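Local coordinates for TRAP solute Binding Protein (Uncultured marine bacterium, PDB 5I7I), which binds aromatic acids such as 3-hydroxybenzoate and probably delivers them to a TRAP transporter for uptake, at residues K312-I315 with K316-D320; V329-A332 with K333-S337. All blocks are in the same frame, centred on the assembly; numbering follows the deposited sequence.

Contact 1: K312-I315 with K316-D320; sequences KDWI and KSAND
The last turns of helix 297-320 bring W314 over A318, one turn further on, with S317 beside them. The methyl CB of A318 sits over a face of the indole, 3.8 Å from the centroid of the W314 six-membered ring and 16° off its normal, a CH-pi contact. Alanine suits the place because its short methyl lets the ring lie down along the helix. With CG anti to the backbone N (chi1 -173°), and so beside the carbonyl carbon, the indole is laid over the following turn, on A318.

S317 OG lies over the same face nearer the five-membered ring, 3.7 Å from W314 CD1. OG donates to W314 O at 2.8 Å, in the carbonyl plane and on a lone pair. A318 N reaches the same W314 O at 2.8 Å, almost in line with the carbonyl bond, so two donors grip one oxygen. S317 OG also hydrogen-bonds NH2 of R321, the residue next after D320.

On the outward side, K312 NZ and D313 OD1 form a salt bridge of 3.1 Å between sequence neighbours, a pairing that suits an exposed surface.

The indole N-H of W314 is satisfied by E103, and its ring rests on A104 and L107 of a loop. N319 OD1 accepts from the backbone N of G325, tying this helix to the start of helix 325-339, which lies against W314 and I315.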
loop_
_atom_site.group_PDB
_atom_site.type_symbol
_atom_site.label_atom_id
_atom_site.label_comp_id
_atom_site.label_asym_id
_atom_site.label_seq_id
_atom_site.Cartn_x
_atom_site.Cartn_y
_atom_site.Cartn_z
ATOM N N LYS A 312 -17.172 10.419 -6.281
ATOM C CA LYS A 312 -17.653 11.677 -6.840
ATOM C C LYS A 312 -16.887 12.859 -6.257
ATOM O O LYS A 312 -16.462 13.769 -6.988
ATOM C CB LYS A 312 -19.156 11.784 -6.537
ATOM C CG LYS A 312 -19.766 13.129 -6.798
ATOM C CD LYS A 312 -21.221 13.200 -6.307
ATOM C CE LYS A 312 -21.334 13.175 -4.765
ATOM N NZ LYS A 312 -21.355 14.538 -4.147
ATOM N N ASP A 313 -16.736 12.889 -4.928
ATOM C CA ASP A 313 -16.048 14.003 -4.301
ATOM C C ASP A 313 -14.568 13.995 -4.638
ATOM O O ASP A 313 -13.953 15.065 -4.746
ATOM C CB ASP A 313 -16.264 13.972 -2.788
ATOM C CG ASP A 313 -17.703 14.266 -2.397
ATOM O OD1 ASP A 313 -18.445 14.881 -3.208
ATOM O OD2 ASP A 313 -18.062 13.923 -1.257
ATOM N N TRP A 314 -13.968 12.809 -4.783
ATOM C CA TRP A 314 -12.569 12.751 -5.189
ATOM C C TRP A 314 -12.372 13.353 -6.571
ATOM O O TRP A 314 -11.440 14.139 -6.791
ATOM C CB TRP A 314 -11.996 11.320 -5.129
ATOM C CG TRP A 314 -10.542 11.397 -5.400
ATOM C CD1 TRP A 314 -9.572 11.664 -4.483
ATOM C CD2 TRP A 314 -9.877 11.329 -6.682
ATOM N NE1 TRP A 314 -8.352 11.762 -5.093
ATOM C CE2 TRP A 314 -8.504 11.548 -6.438
ATOM C CE3 TRP A 314 -10.302 11.115 -8.000
ATOM C CZ2 TRP A 314 -7.553 11.546 -7.458
ATOM C CZ3 TRP A 314 -9.357 11.097 -9.009
ATOM C CH2 TRP A 314 -7.998 11.316 -8.733
ATOM N N ILE A 315 -13.243 13.012 -7.516
ATOM C CA ILE A 315 -13.129 13.554 -8.865
ATOM C C ILE A 315 -13.159 15.074 -8.824
ATOM O O ILE A 315 -12.320 15.746 -9.434
ATOM C CB ILE A 315 -14.210 12.940 -9.774
ATOM C CG1 ILE A 315 -13.856 11.489 -10.095
ATOM C CG2 ILE A 315 -14.388 13.740 -11.056
ATOM C CD1 ILE A 315 -14.967 10.705 -10.781
ATOM N N LYS A 316 -14.087 15.643 -8.060
ATOM C CA LYS A 316 -14.128 17.099 -7.928
ATOM C C LYS A 316 -12.834 17.638 -7.315
ATOM O O LYS A 316 -12.310 18.658 -7.766
ATOM C CB LYS A 316 -15.330 17.485 -7.082
ATOM C CG LYS A 316 -15.302 18.924 -6.560
ATOM C CD LYS A 316 -16.503 19.694 -6.954
ATOM C CE LYS A 316 -16.361 21.167 -6.543
ATOM N NZ LYS A 316 -17.022 22.043 -7.543
ATOM N N SER A 317 -12.312 16.969 -6.278
ATOM C CA SER A 317 -11.077 17.412 -5.617
ATOM C C SER A 317 -9.870 17.317 -6.541
ATOM O O SER A 317 -8.942 18.140 -6.445
ATOM C CB SER A 317 -10.804 16.578 -4.358
ATOM O OG SER A 317 -10.146 15.346 -4.643
ATOM N N ALA A 318 -9.872 16.335 -7.445
ATOM C CA ALA A 318 -8.805 16.238 -8.435
ATOM C C ALA A 318 -8.914 17.364 -9.447
ATOM O O ALA A 318 -7.913 18.007 -9.780
ATOM C CB ALA A 318 -8.892 14.879 -9.114
ATOM N N ASN A 319 -10.129 17.647 -9.914
ATOM C CA ASN A 319 -10.359 18.795 -10.779
ATOM C C ASN A 319 -9.802 20.063 -10.145
ATOM O O ASN A 319 -9.138 20.871 -10.811
ATOM C CB ASN A 319 -11.861 18.968 -11.009
ATOM C CG ASN A 319 -12.468 17.936 -11.942
ATOM O OD1 ASN A 319 -11.792 17.075 -12.503
ATOM N ND2 ASN A 319 -13.780 18.022 -12.097
ATOM N N ASP A 320 -10.097 20.266 -8.855
ATOM C CA ASP A 320 -9.670 21.467 -8.164
ATOM C C ASP A 320 -8.157 21.562 -8.074
ATOM O O ASP A 320 -7.626 22.667 -7.932
ATOM C CB ASP A 320 -10.266 21.512 -6.766
ATOM C CG ASP A 320 -11.758 21.774 -6.767
ATOM O OD1 ASP A 320 -12.279 22.259 -7.787
ATOM O OD2 ASP A 320 -12.394 21.516 -5.731
#

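Contact 2: V329-A332 with K333-S337; sequences VKTA and KDLIS
K330 and D334, one turn apart on helix 325-339, form the ionic part of this contact. K330 NZ donates to D334 OD2 at 2.8 Å, using the syn lone pair of the carboxylate oxygen. The lysine chain runs extended until it bends at its last torsion (chi4 63°), which turns the ammonium in to that syn side. The carboxylate meets it from beside the backbone N of its own residue, and the methylene K330 CG lies 3.4 Å from D334 OD2, so the aliphatic chain passes alongside the oxygen that its ammonium holds.

Apolar contacts follow the same spacing of four residues. T331 CG2 touches L335 CD1 at 3.8 Å, the two side chains lying alongside and pointing the same way. In the same manner V329 CG1 meets K333 CD at 3.8 Å, the aliphatic part of a lysine extending a buried valine toward solvent. A332, small and buried, lets F105 and M110 come close to the helix.

The backbone supplies regular i to i+4 bonds, among them K333 N to V329 O at 2.9 Å with an N-H...O angle of 170°. T331 OG1 bonds M327 O, which gives the hydroxyl a backbone partner within its own helix.

The chemistry is that of an amphipathic helix: the charged pair belongs to the outer side, while V329, A332, L335 and I336 supply the buried one.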
loop_
_atom_site.group_PDB
_atom_site.type_symbol
_atom_site.label_atom_id
_atom_site.label_comp_id
_atom_site.label_asym_id
_atom_site.label_seq_id
_atom_site.Cartn_x
_atom_site.Cartn_y
_atom_site.Cartn_z
ATOM N N VAL A 329 -9.909 8.346 -13.051
ATOM C CA VAL A 329 -10.660 7.228 -12.484
ATOM C C VAL A 329 -10.963 6.196 -13.559
ATOM O O VAL A 329 -10.791 4.991 -13.344
ATOM C CB VAL A 329 -11.930 7.741 -11.793
ATOM C CG1 VAL A 329 -12.848 6.582 -11.394
ATOM C CG2 VAL A 329 -11.554 8.548 -10.566
ATOM N N LYS A 330 -11.395 6.651 -14.734
ATOM C CA LYS A 330 -11.645 5.730 -15.844
ATOM C C LYS A 330 -10.380 4.974 -16.215
ATOM O O LYS A 330 -10.410 3.757 -16.424
ATOM C CB LYS A 330 -12.175 6.482 -17.066
ATOM C CG LYS A 330 -12.202 5.612 -18.327
ATOM C CD LYS A 330 -12.861 6.273 -19.519
ATOM C CE LYS A 330 -12.520 5.509 -20.812
ATOM N NZ LYS A 330 -13.048 4.121 -20.815
ATOM N N THR A 331 -9.257 5.687 -16.329
ATOM C CA THR A 331 -7.996 5.047 -16.694
ATOM C C THR A 331 -7.618 3.987 -15.666
ATOM O O THR A 331 -7.257 2.855 -16.014
ATOM C CB THR A 331 -6.898 6.109 -16.779
ATOM O OG1 THR A 331 -7.243 7.080 -17.771
ATOM C CG2 THR A 331 -5.557 5.496 -17.146
ATOM N N ALA A 332 -7.705 4.341 -14.389
ATOM C CA ALA A 332 -7.389 3.380 -13.340
ATOM C C ALA A 332 -8.277 2.142 -13.444
ATOM O O ALA A 332 -7.784 1.015 -13.393
ATOM C CB ALA A 332 -7.517 4.028 -11.968
ATOM N N LYS A 333 -9.593 2.330 -13.575
ATOM C CA LYS A 333 -10.503 1.191 -13.677
ATOM C C LYS A 333 -10.180 0.340 -14.896
ATOM O O LYS A 333 -10.194 -0.899 -14.824
ATOM C CB LYS A 333 -11.948 1.683 -13.760
ATOM C CG LYS A 333 -12.485 2.234 -12.459
ATOM C CD LYS A 333 -13.689 3.152 -12.679
ATOM C CE LYS A 333 -14.910 2.404 -13.189
ATOM N NZ LYS A 333 -15.536 1.588 -12.125
ATOM N N ASP A 334 -9.939 0.980 -16.040
ATOM C CA ASP A 334 -9.650 0.221 -17.251
ATOM C C ASP A 334 -8.339 -0.549 -17.118
ATOM O O ASP A 334 -8.232 -1.670 -17.610
ATOM C CB ASP A 334 -9.599 1.168 -18.452
ATOM C CG ASP A 334 -10.959 1.721 -18.828
ATOM O OD1 ASP A 334 -11.978 1.164 -18.352
ATOM O OD2 ASP A 334 -11.026 2.716 -19.589
ATOM N N LEU A 335 -7.320 0.041 -16.492
ATOM C CA LEU A 335 -6.037 -0.661 -16.355
ATOM C C LEU A 335 -6.162 -1.841 -15.409
ATOM O O LEU A 335 -5.570 -2.900 -15.648
ATOM C CB LEU A 335 -4.933 0.294 -15.887
ATOM C CG LEU A 335 -4.475 1.313 -16.922
ATOM C CD1 LEU A 335 -3.570 2.346 -16.243
ATOM C CD2 LEU A 335 -3.783 0.672 -18.107
ATOM N N ILE A 336 -6.937 -1.688 -14.333
ATOM C CA ILE A 336 -7.160 -2.805 -13.422
ATOM C C ILE A 336 -7.811 -3.965 -14.164
ATOM O O ILE A 336 -7.390 -5.118 -14.040
ATOM C CB ILE A 336 -7.980 -2.348 -12.205
ATOM C CG1 ILE A 336 -7.145 -1.384 -11.360
ATOM C CG2 ILE A 336 -8.456 -3.527 -11.364
ATOM C CD1 ILE A 336 -7.918 -0.625 -10.324
ATOM N N SER A 337 -8.837 -3.679 -14.965
ATOM C CA SER A 337 -9.490 -4.781 -15.665
ATOM C C SER A 337 -8.599 -5.354 -16.762
ATOM O O SER A 337 -8.614 -6.567 -16.996
ATOM C CB SER A 337 -10.875 -4.386 -16.179
ATOM O OG SER A 337 -10.832 -3.430 -17.223
#

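Contacts 1 and 2 lie on consecutive helices, 297-320 and 325-339, with their centres about 17 Å apart and on the same side of the chain's centre. They meet at V329: its CG2 packs against W314 CZ3 at 3.7 Å and I315 CG1 at 3.8 Å. Thus the indole that rests on A318 within contact 1 also presents its six-membered ring to the first turn of contact 2, while CG1 of V329 faces along its own helix. Further along, L335 and I336 continue the buried side onto A120 of helix 114-126. None of the residues in either contact belongs to the 3-hydroxybenzoate pocket, whose lining includes W89, R168 and F238.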